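Local atomic coordinates of putative lipoprotein (Bacteroides thetaiotaomicron, PDB entry 4Q1Z), a protein that is of unknown function but, as a two-domain putative lipoprotein of the DUF4876 family, is probably held at a bacterial membrane by a lipid anchor. Residues F110-Y115 and D129-I134; I147-L152 and P255-S260; S219-E224 and P384-N389. All coordinates share one frame; numbering follows the deposited sequence.

Contact 1. Residues F110-Y115 and D129-I134; sequences FKEIYY and DQFYEI
Phe110 turns one face of its ring to Ile134, whose CD1 methyl sits above it in a CH-pi contact, 3.9 Å from the Phe110 ring centroid. The two side chains run alongside each other. At the edge of this ring, CE1 meets Tyr132 CB, and Ile113 continues the apolar face by laying its CG2 against Tyr132 CD2 at 3.8 Å. The backbones behind them are antiparallel neighbours, strands 110-114 and 131-134, in which a classic beta bulge sets Lys111 and Glu112 opposite the single Glu133. Glu133 O accepts from Lys111 N at 2.7 Å and weakly from Glu112 N, while Glu133 N bonds back to Glu112 O. At the bulge Lys111 points toward the other strand, and its NZ forms a salt bridge with Glu133 OE2 (3.2 Å), approaching from above the carboxylate plane. Further partners share these charges: Arg388 O for Lys111 NZ, Ser195 OG for Glu133 OE2 and the Arg388 guanidinium for Glu112 OE2. A water can donate to Glu112 OE1 and Glu133 OE1, which lie 5.2 Å apart, and probably eases their repulsion. On the face that carries Glu112 and Glu133, Phe131 crosses Tyr114 at about a right angle, its CE2 3.5 Å from Tyr114 CB. With CG anti to the backbone N (chi1 170°), Tyr114 reaches past Phe131 and gives its hydroxyl proton to Asp129 OD2 at 2.6 Å, meeting it 45° out of the carboxylate plane. Gln130 NE2 donates almost straight (169°) to a lone pair of Tyr115 O, 2.8 Å away and within the Gln130 amide plane.

Contact 2. Residues I147-L152 and P255-S260; sequences IYFANL and PQYLTS
Tyr257 and Asn151 reach for each other from opposite directions and meet at the phenol oxygen: Tyr257 OH donates to Asn151 OD1 at 2.6 Å. The carbonyl oxygen lies at the edge of the tyrosine ring, and the amide is turned steeply against that ring. The hydroxyl does not lie in the carbonyl plane but is tilted 34° from it. On the strand side, Asn151 places CG between its backbone N and carbonyl carbon (chi1 72°), which brings OD1 up to the phenol and leaves CB 3.3 Å from Tyr257 OH. Its other amide atom, ND2, has a weak hydrogen bond to Glu176.

With CG anti to the backbone N in both (chi1 180°), the Tyr257 and Phe149 side chains extend from their backbones and cross at a slant. The ring of Phe149 offers an edge: CE1 approaches Tyr257 OH to 3.5 Å and Tyr257 CE2 to 3.8 Å. Tyr257 OH lies near the plane of the Phe149 ring, and Phe149 CE1 near that of the Tyr257 ring. The hydroxyl is thus flanked by an aromatic edge as well as by its acceptor. Thr259 adds a looser apolar touch, its CG2 methyl 4.1 Å from Asn151 CB, while its OG1 hydrogen-bonds to Tyr132 OH.

Phe149 and Asn151, two residues apart, point toward the loop, whereas Ala150 between them points away. Phe225 meets both aromatic rings, edge-to-face with Tyr257, and Tyr132 meets Phe149 edge-to-face. The arrangement is that of an aromatic core enclosed between facing parts of a curled mixed beta sheet, with the loop between strands 238-245 and 265-269 sending Tyr257 in from the side.

Contact 3. Residues S219-E224 and P384-N389; sequences SSSEFE and PVMRRN
Arg387 is extended from CG to NE, whereas Glu222 bends at its second torsion (chi2 73°), and these two shapes bring guanidinium and carboxylate together from opposite directions. The result is a loop-to-loop salt bridge joined to an end-on, two-nitrogen grip on Ser220: the segment leading into the short strand 223-224 is tied to the loop that follows strand 378-382, both strands belonging to the same mixed beta sheet. Arg387 NH2 donates to both Glu222 OE2 and Ser220 O, each 2.7 Å away. Both acceptors lie near the guanidinium plane, at its edge. The carboxylate stands almost perpendicular to that plane (86°) and is met on the syn side of OE2, while Ser220 O is approached from above its carbonyl plane. Arg387 NH1 reaches Ser220 OG at 3.1 Å along a nearly straight bond (176°). Arg387 NE donates to a water 2.7 Å away, which in turn has a weak bond to Glu222 OE1. With NE, NH1 and NH2 all engaged, the guanidinium is held against rotation. Glu222 OE1 also accepts from Ile197 N, and Ser220 O from Asn397 ND2, which ties this pair of loops to strand 195-199 and to the C-terminal tail. A leucine in place of Arg387 would probably deprive the Glu222 carboxylate of its charged mate and leave the Ser220 hydroxyl without its NH1 donor, so that the two loops would lose their main polar tie. Beside the arginine, Met386, modelled as selenomethionine, bends at its third torsion and brings its CE methyl 3.5 Å from Ser220 OG and 3.7 Å from Ser221 OG, the latter hydrogen-bonded to Ser199 OG.

Contact 1 is the common neighbour of the other two, its centre 12 Å from that of contact 2 and 8 Å from that of contact 3. The two faces of its strand pair serve different partners. Tyr132, on one face, reaches contact 2 through its OH, 2.7 Å from Thr259 OG1, and Gln130 NE2, near the end of the pair, lies 3.0 Å from Thr259 O. Glutamates on the other face meet contact 3, with Glu133 OE1 2.9 Å from Arg387 N and Glu112 OE2 2.8 Å from Arg388 NH2. Contacts 2 and 3 do not touch; their nearest atoms are about 7 Å apart. All three reach the same mixed sheet.

Contact 1. Residues F110-Y115 and D129-I134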
loop_
_atom_site.group_PDB
_atom_site.type_symbol
_atom_site.label_atom_id
_atom_site.label_comp_id
_atom_site.label_asym_id
_atom_site.label_seq_id
_atom_site.Cartn_x
_atom_site.Cartn_y
_atom_site.Cartn_z
ATOM N N PHE A 110 -0.421 1.855 -0.887
ATOM C CA PHE A 110 -0.659 2.629 -2.117
ATOM C C PHE A 110 0.696 3.130 -2.575
ATOM O O PHE A 110 1.295 3.965 -1.891
ATOM C CB PHE A 110 -1.620 3.810 -1.839
ATOM C CG PHE A 110 -3.100 3.482 -1.846
ATOM C CD1 PHE A 110 -3.766 3.204 -3.042
ATOM C CD2 PHE A 110 -3.846 3.526 -0.671
ATOM C CE1 PHE A 110 -5.138 2.916 -3.047
ATOM C CE2 PHE A 110 -5.211 3.236 -0.677
ATOM C CZ PHE A 110 -5.849 2.928 -1.863
ATOM N N LYS A 111 1.226 2.580 -3.659
ATOM C CA LYS A 111 2.567 2.944 -4.153
ATOM C C LYS A 111 2.548 4.234 -5.044
ATOM O O LYS A 111 3.428 5.097 -4.944
ATOM C CB LYS A 111 3.147 1.746 -4.935
ATOM C CG LYS A 111 4.593 1.887 -5.348
ATOM C CD LYS A 111 5.058 0.630 -6.063
ATOM C CE LYS A 111 6.147 0.900 -7.061
ATOM N NZ LYS A 111 5.697 1.809 -8.136
ATOM N N GLU A 112 1.580 4.297 -5.963
ATOM C CA GLU A 112 1.419 5.374 -6.923
ATOM C C GLU A 112 -0.051 5.538 -7.183
ATOM O O GLU A 112 -0.750 4.525 -7.295
ATOM C CB GLU A 112 2.190 5.044 -8.224
ATOM C CG GLU A 112 2.107 6.119 -9.307
ATOM C CD GLU A 112 3.427 6.557 -9.920
ATOM O OE1 GLU A 112 4.466 5.915 -9.642
ATOM O OE2 GLU A 112 3.422 7.566 -10.660
ATOM N N ILE A 113 -0.522 6.814 -7.265
ATOM C CA ILE A 113 -1.918 7.182 -7.537
ATOM C C ILE A 113 -1.974 8.345 -8.556
ATOM O O ILE A 113 -1.279 9.357 -8.391
ATOM C CB ILE A 113 -2.704 7.543 -6.213
ATOM C CG1 ILE A 113 -2.624 6.407 -5.148
ATOM C CG2 ILE A 113 -4.166 7.920 -6.526
ATOM C CD1 ILE A 113 -3.136 6.759 -3.715
ATOM N N TYR A 114 -2.818 8.199 -9.602
ATOM C CA TYR A 114 -3.032 9.240 -10.606
ATOM C C TYR A 114 -4.532 9.467 -10.714
ATOM O O TYR A 114 -5.261 8.528 -11.004
ATOM C CB TYR A 114 -2.366 8.866 -11.925
ATOM C CG TYR A 114 -2.718 9.757 -13.097
ATOM C CD1 TYR A 114 -2.601 11.148 -13.009
ATOM C CD2 TYR A 114 -3.087 9.211 -14.321
ATOM C CE1 TYR A 114 -2.881 11.966 -14.103
ATOM C CE2 TYR A 114 -3.383 10.019 -15.409
ATOM C CZ TYR A 114 -3.294 11.395 -15.292
ATOM O OH TYR A 114 -3.592 12.177 -16.377
ATOM N N TYR A 115 -5.001 10.698 -10.409
ATOM C CA TYR A 115 -6.439 11.021 -10.303
ATOM C C TYR A 115 -6.946 12.308 -10.989
ATOM O O TYR A 115 -8.168 12.469 -11.100
ATOM C CB TYR A 115 -6.800 11.171 -8.798
ATOM C CG TYR A 115 -6.014 12.240 -8.048
ATOM C CD1 TYR A 115 -6.374 13.586 -8.130
ATOM C CD2 TYR A 115 -4.949 11.900 -7.212
ATOM C CE1 TYR A 115 -5.635 14.573 -7.483
ATOM C CE2 TYR A 115 -4.224 12.878 -6.531
ATOM C CZ TYR A 115 -4.580 14.216 -6.660
ATOM O OH TYR A 115 -3.893 15.207 -5.995
ATOM N N ASP A 129 -8.195 8.247 -17.285
ATOM C CA ASP A 129 -6.862 7.653 -17.135
ATOM C C ASP A 129 -6.500 7.336 -15.637
ATOM O O ASP A 129 -5.415 6.816 -15.379
ATOM C CB ASP A 129 -5.781 8.529 -17.813
ATOM C CG ASP A 129 -5.820 10.017 -17.507
ATOM O OD1 ASP A 129 -6.605 10.429 -16.608
ATOM O OD2 ASP A 129 -5.003 10.762 -18.093
ATOM N N GLN A 130 -7.427 7.593 -14.686
ATOM C CA GLN A 130 -7.250 7.349 -13.244
ATOM C C GLN A 130 -6.779 5.910 -12.931
ATOM O O GLN A 130 -7.316 4.956 -13.494
ATOM C CB GLN A 130 -8.563 7.608 -12.468
ATOM C CG GLN A 130 -9.030 9.055 -12.467
ATOM C CD GLN A 130 -10.167 9.312 -11.488
ATOM O OE1 GLN A 130 -11.113 8.522 -11.338
ATOM N NE2 GLN A 130 -10.124 10.467 -10.836
ATOM N N PHE A 131 -5.796 5.761 -12.037
ATOM C CA PHE A 131 -5.291 4.460 -11.605
ATOM C C PHE A 131 -4.691 4.559 -10.187
ATOM O O PHE A 131 -4.313 5.641 -9.724
ATOM C CB PHE A 131 -4.292 3.833 -12.614
ATOM C CG PHE A 131 -2.866 4.336 -12.555
ATOM C CD1 PHE A 131 -1.928 3.726 -11.722
ATOM C CD2 PHE A 131 -2.464 5.433 -13.316
ATOM C CE1 PHE A 131 -0.606 4.191 -11.665
ATOM C CE2 PHE A 131 -1.140 5.888 -13.270
ATOM C CZ PHE A 131 -0.217 5.251 -12.456
ATOM N N TYR A 132 -4.623 3.394 -9.515
ATOM C CA TYR A 132 -4.185 3.133 -8.140
ATOM C C TYR A 132 -3.293 1.929 -8.162
ATOM O O TYR A 132 -3.733 0.868 -8.592
ATOM C CB TYR A 132 -5.426 2.847 -7.229
ATOM C CG TYR A 132 -6.556 3.835 -7.423
ATOM C CD1 TYR A 132 -7.546 3.614 -8.379
ATOM C CD2 TYR A 132 -6.587 5.031 -6.713
ATOM C CE1 TYR A 132 -8.546 4.551 -8.613
ATOM C CE2 TYR A 132 -7.576 5.982 -6.949
ATOM C CZ TYR A 132 -8.567 5.728 -7.885
ATOM O OH TYR A 132 -9.572 6.643 -8.095
ATOM N N GLU A 133 -2.030 2.094 -7.781
ATOM C CA GLU A 133 -1.075 0.999 -7.769
ATOM C C GLU A 133 -0.767 0.643 -6.318
ATOM O O GLU A 133 -0.327 1.481 -5.550
ATOM C CB GLU A 133 0.169 1.340 -8.580
ATOM C CG GLU A 133 1.196 0.226 -8.620
ATOM C CD GLU A 133 2.391 0.450 -9.528
ATOM O OE1 GLU A 133 2.279 1.241 -10.492
ATOM O OE2 GLU A 133 3.449 -0.167 -9.264
ATOM N N ILE A 134 -1.078 -0.606 -5.964
ATOM C CA ILE A 134 -0.969 -1.303 -4.678
ATOM C C ILE A 134 0.294 -2.160 -4.734
ATOM O O ILE A 134 0.510 -2.819 -5.737
ATOM C CB ILE A 134 -2.301 -2.124 -4.531
ATOM C CG1 ILE A 134 -3.463 -1.227 -4.164
ATOM C CG2 ILE A 134 -2.228 -3.351 -3.637
ATOM C CD1 ILE A 134 -3.085 -0.217 -3.108
HETATM O O HOH W 1 4.376 3.067 -10.047
#

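Contact 2. Residues I147-L152 and P255-S260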
loop_
_atom_site.group_PDB
_atom_site.type_symbol
_atom_site.label_atom_id
_atom_site.label_comp_id
_atom_site.label_asym_id
_atom_site.label_seq_id
_atom_site.Cartn_x
_atom_site.Cartn_y
_atom_site.Cartn_z
ATOM N N ILE A 147 -10.157 -8.217 -0.358
ATOM C CA ILE A 147 -9.706 -6.977 0.268
ATOM C C ILE A 147 -10.557 -5.879 -0.370
ATOM O O ILE A 147 -10.898 -5.974 -1.556
ATOM C CB ILE A 147 -8.175 -6.758 0.127
ATOM C CG1 ILE A 147 -7.413 -7.638 1.142
ATOM C CG2 ILE A 147 -7.790 -5.278 0.312
ATOM C CD1 ILE A 147 -5.960 -7.680 0.962
ATOM N N TYR A 148 -10.960 -4.885 0.439
ATOM C CA TYR A 148 -11.817 -3.796 0.005
ATOM C C TYR A 148 -11.045 -2.566 -0.382
ATOM O O TYR A 148 -9.953 -2.330 0.122
ATOM C CB TYR A 148 -12.774 -3.431 1.131
ATOM C CG TYR A 148 -13.772 -4.509 1.458
ATOM C CD1 TYR A 148 -13.477 -5.496 2.393
ATOM C CD2 TYR A 148 -15.015 -4.550 0.832
ATOM C CE1 TYR A 148 -14.388 -6.504 2.687
ATOM C CE2 TYR A 148 -15.930 -5.559 1.109
ATOM C CZ TYR A 148 -15.616 -6.532 2.045
ATOM O OH TYR A 148 -16.513 -7.539 2.325
ATOM N N PHE A 149 -11.656 -1.761 -1.258
ATOM C CA PHE A 149 -11.214 -0.469 -1.756
ATOM C C PHE A 149 -12.361 0.484 -1.626
ATOM O O PHE A 149 -13.444 0.177 -2.121
ATOM C CB PHE A 149 -10.764 -0.559 -3.239
ATOM C CG PHE A 149 -10.286 0.752 -3.815
ATOM C CD1 PHE A 149 -11.194 1.770 -4.135
ATOM C CD2 PHE A 149 -8.933 0.970 -4.060
ATOM C CE1 PHE A 149 -10.752 3.011 -4.600
ATOM C CE2 PHE A 149 -8.491 2.194 -4.583
ATOM C CZ PHE A 149 -9.405 3.209 -4.842
ATOM N N ALA A 150 -12.118 1.665 -1.039
ATOM C CA ALA A 150 -13.120 2.709 -0.917
ATOM C C ALA A 150 -12.524 4.121 -1.064
ATOM O O ALA A 150 -11.341 4.352 -0.774
ATOM C CB ALA A 150 -13.834 2.597 0.437
ATOM N N ASN A 151 -13.375 5.060 -1.514
ATOM C CA ASN A 151 -13.104 6.495 -1.513
ATOM C C ASN A 151 -14.003 7.061 -0.415
ATOM O O ASN A 151 -15.099 6.542 -0.184
ATOM C CB ASN A 151 -13.297 7.174 -2.885
ATOM C CG ASN A 151 -14.722 7.329 -3.338
ATOM O OD1 ASN A 151 -15.368 6.369 -3.718
ATOM N ND2 ASN A 151 -15.236 8.549 -3.325
ATOM N N LEU A 152 -13.519 8.030 0.330
ATOM C CA LEU A 152 -14.306 8.546 1.446
ATOM C C LEU A 152 -15.057 9.795 1.058
ATOM O O LEU A 152 -14.704 10.451 0.085
ATOM C CB LEU A 152 -13.430 8.834 2.713
ATOM C CG LEU A 152 -12.348 7.830 3.154
ATOM C CD1 LEU A 152 -11.691 8.321 4.379
ATOM C CD2 LEU A 152 -12.920 6.442 3.446
ATOM N N PRO A 255 -22.015 6.342 -14.587
ATOM C CA PRO A 255 -21.386 5.510 -15.648
ATOM C C PRO A 255 -19.923 5.095 -15.423
ATOM O O PRO A 255 -19.517 4.072 -15.972
ATOM C CB PRO A 255 -21.481 6.383 -16.905
ATOM C CG PRO A 255 -21.879 7.739 -16.452
ATOM C CD PRO A 255 -22.049 7.771 -14.965
ATOM N N GLN A 256 -19.121 5.889 -14.681
ATOM C CA GLN A 256 -17.691 5.610 -14.393
ATOM C C GLN A 256 -17.474 5.810 -12.966
ATOM O O GLN A 256 -18.234 6.539 -12.350
ATOM C CB GLN A 256 -16.667 6.533 -15.131
ATOM C CG GLN A 256 -17.065 7.154 -16.447
ATOM C CD GLN A 256 -18.013 8.315 -16.401
ATOM O OE1 GLN A 256 -18.051 9.096 -15.443
ATOM N NE2 GLN A 256 -18.783 8.459 -17.484
ATOM N N TYR A 257 -16.379 5.227 -12.438
ATOM C CA TYR A 257 -15.963 5.403 -11.076
ATOM C C TYR A 257 -14.944 6.505 -11.138
ATOM O O TYR A 257 -13.733 6.276 -11.274
ATOM C CB TYR A 257 -15.449 4.084 -10.459
ATOM C CG TYR A 257 -15.012 4.238 -9.013
ATOM C CD1 TYR A 257 -15.814 4.909 -8.087
ATOM C CD2 TYR A 257 -13.795 3.725 -8.574
ATOM C CE1 TYR A 257 -15.399 5.093 -6.771
ATOM C CE2 TYR A 257 -13.387 3.870 -7.251
ATOM C CZ TYR A 257 -14.193 4.560 -6.354
ATOM O OH TYR A 257 -13.805 4.719 -5.055
ATOM N N LEU A 258 -15.457 7.737 -11.131
ATOM C CA LEU A 258 -14.604 8.908 -11.184
ATOM C C LEU A 258 -14.472 9.469 -9.791
ATOM O O LEU A 258 -15.425 10.047 -9.270
ATOM C CB LEU A 258 -15.137 9.964 -12.193
ATOM C CG LEU A 258 -14.416 11.319 -12.237
ATOM C CD1 LEU A 258 -13.006 11.203 -12.800
ATOM C CD2 LEU A 258 -15.209 12.318 -12.991
ATOM N N THR A 259 -13.297 9.292 -9.176
ATOM C CA THR A 259 -12.981 9.901 -7.886
ATOM C C THR A 259 -12.620 11.405 -8.187
ATOM O O THR A 259 -12.359 11.757 -9.331
ATOM C CB THR A 259 -11.925 9.075 -7.116
ATOM O OG1 THR A 259 -10.662 9.060 -7.784
ATOM C CG2 THR A 259 -12.384 7.652 -6.849
ATOM N N SER A 260 -12.698 12.291 -7.188
ATOM C CA SER A 260 -12.425 13.732 -7.339
ATOM C C SER A 260 -11.105 14.025 -8.084
ATOM O O SER A 260 -10.034 13.565 -7.661
ATOM C CB SER A 260 -12.400 14.406 -5.969
ATOM O OG SER A 260 -12.640 15.797 -6.073
#

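Contact 3. Residues S219-E224 and P384-N389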
loop_
_atom_site.group_PDB
_atom_site.type_symbol
_atom_site.label_atom_id
_atom_site.label_comp_id
_atom_site.label_asym_id
_atom_site.label_seq_id
_atom_site.Cartn_x
_atom_site.Cartn_y
_atom_site.Cartn_z
ATOM N N SER A 219 -3.887 -0.428 -20.292
ATOM C CA SER A 219 -4.355 -1.737 -20.768
ATOM C C SER A 219 -3.806 -2.920 -19.970
ATOM O O SER A 219 -4.541 -3.897 -19.818
ATOM C CB SER A 219 -4.092 -1.934 -22.264
ATOM O OG SER A 219 -2.713 -1.890 -22.600
ATOM N N SER A 220 -2.554 -2.838 -19.443
ATOM C CA SER A 220 -1.926 -3.951 -18.701
ATOM C C SER A 220 -2.267 -3.957 -17.204
ATOM O O SER A 220 -1.709 -4.772 -16.462
ATOM C CB SER A 220 -0.412 -3.966 -18.892
ATOM O OG SER A 220 0.170 -2.806 -18.324
ATOM N N SER A 221 -3.204 -3.095 -16.766
ATOM C CA SER A 221 -3.690 -3.067 -15.375
ATOM C C SER A 221 -4.252 -4.431 -15.035
ATOM O O SER A 221 -4.919 -5.027 -15.875
ATOM C CB SER A 221 -4.777 -2.003 -15.199
ATOM O OG SER A 221 -4.320 -0.677 -15.409
ATOM N N GLU A 222 -3.965 -4.942 -13.834
ATOM C CA GLU A 222 -4.461 -6.241 -13.362
ATOM C C GLU A 222 -5.975 -6.193 -13.209
ATOM O O GLU A 222 -6.681 -7.095 -13.662
ATOM C CB GLU A 222 -3.800 -6.605 -12.015
ATOM C CG GLU A 222 -2.340 -7.034 -12.113
ATOM C CD GLU A 222 -1.335 -5.941 -12.404
ATOM O OE1 GLU A 222 -1.494 -4.813 -11.884
ATOM O OE2 GLU A 222 -0.359 -6.229 -13.129
ATOM N N PHE A 223 -6.466 -5.108 -12.598
ATOM C CA PHE A 223 -7.882 -4.885 -12.319
ATOM C C PHE A 223 -8.394 -3.565 -12.881
ATOM O O PHE A 223 -7.615 -2.689 -13.260
ATOM C CB PHE A 223 -8.157 -4.948 -10.798
ATOM C CG PHE A 223 -8.251 -6.361 -10.287
ATOM C CD1 PHE A 223 -7.106 -7.081 -9.975
ATOM C CD2 PHE A 223 -9.477 -7.008 -10.215
ATOM C CE1 PHE A 223 -7.190 -8.414 -9.569
ATOM C CE2 PHE A 223 -9.558 -8.341 -9.834
ATOM C CZ PHE A 223 -8.418 -9.033 -9.494
ATOM N N GLU A 224 -9.725 -3.454 -12.970
ATOM C CA GLU A 224 -10.427 -2.257 -13.395
ATOM C C GLU A 224 -11.761 -2.159 -12.704
ATOM O O GLU A 224 -12.314 -3.169 -12.309
ATOM C CB GLU A 224 -10.594 -2.183 -14.908
ATOM C CG GLU A 224 -11.474 -3.249 -15.522
ATOM C CD GLU A 224 -11.827 -2.964 -16.959
ATOM O OE1 GLU A 224 -11.553 -1.839 -17.430
ATOM O OE2 GLU A 224 -12.363 -3.876 -17.625
ATOM N N PRO A 384 2.925 10.496 -14.072
ATOM C CA PRO A 384 2.508 9.125 -13.708
ATOM C C PRO A 384 3.248 8.052 -14.478
ATOM O O PRO A 384 3.509 8.209 -15.673
ATOM C CB PRO A 384 1.015 9.120 -14.028
ATOM C CG PRO A 384 0.630 10.536 -13.868
ATOM C CD PRO A 384 1.752 11.296 -14.470
ATOM N N VAL A 385 3.674 7.011 -13.743
ATOM C CA VAL A 385 4.374 5.837 -14.278
ATOM C C VAL A 385 3.736 4.602 -13.668
ATOM O O VAL A 385 3.454 4.596 -12.472
ATOM C CB VAL A 385 5.920 5.875 -14.046
ATOM C CG1 VAL A 385 6.578 4.545 -14.410
ATOM C CG2 VAL A 385 6.577 7.015 -14.833
HETATM N N MSE A 386 3.495 3.561 -14.491
HETATM C CA MSE A 386 2.972 2.275 -14.019
HETATM C C MSE A 386 4.134 1.305 -13.774
HETATM O O MSE A 386 4.973 1.116 -14.670
HETATM C CB MSE A 386 1.979 1.688 -15.012
HETATM C CG MSE A 386 0.559 2.153 -14.765
HETATM SE SE MSE A 386 -0.500 1.811 -16.332
HETATM C CE MSE A 386 -0.784 -0.094 -16.246
ATOM N N ARG A 387 4.186 0.705 -12.554
ATOM C CA ARG A 387 5.219 -0.236 -12.114
ATOM C C ARG A 387 6.602 0.480 -12.084
ATOM O O ARG A 387 7.613 -0.040 -12.563
ATOM C CB ARG A 387 5.226 -1.524 -12.979
ATOM C CG ARG A 387 3.959 -2.368 -12.819
ATOM C CD ARG A 387 3.907 -3.536 -13.780
ATOM N NE ARG A 387 2.544 -4.055 -13.888
ATOM C CZ ARG A 387 1.728 -3.843 -14.914
ATOM N NH1 ARG A 387 2.149 -3.170 -15.976
ATOM N NH2 ARG A 387 0.495 -4.335 -14.904
ATOM N N ARG A 388 6.626 1.687 -11.496
ATOM C CA ARG A 388 7.837 2.491 -11.334
ATOM C C ARG A 388 8.810 1.750 -10.405
ATOM O O ARG A 388 8.361 0.984 -9.546
ATOM C CB ARG A 388 7.484 3.889 -10.770
ATOM C CG ARG A 388 8.621 4.913 -10.851
ATOM C CD ARG A 388 8.408 6.111 -9.953
ATOM N NE ARG A 388 7.192 6.846 -10.298
ATOM C CZ ARG A 388 7.133 7.858 -11.158
ATOM N NH1 ARG A 388 8.231 8.277 -11.782
ATOM N NH2 ARG A 388 5.981 8.464 -11.397
ATOM N N ASN A 389 10.137 1.971 -10.593
ATOM C CA ASN A 389 11.245 1.362 -9.835
ATOM C C ASN A 389 11.164 -0.165 -9.849
ATOM O O ASN A 389 11.330 -0.798 -8.802
ATOM C CB ASN A 389 11.323 1.859 -8.370
ATOM C CG ASN A 389 11.092 3.320 -8.150
ATOM O OD1 ASN A 389 11.608 4.178 -8.869
ATOM N ND2 ASN A 389 10.347 3.631 -7.101
HETATM O O HOH W 2 1.598 -4.333 -11.333
#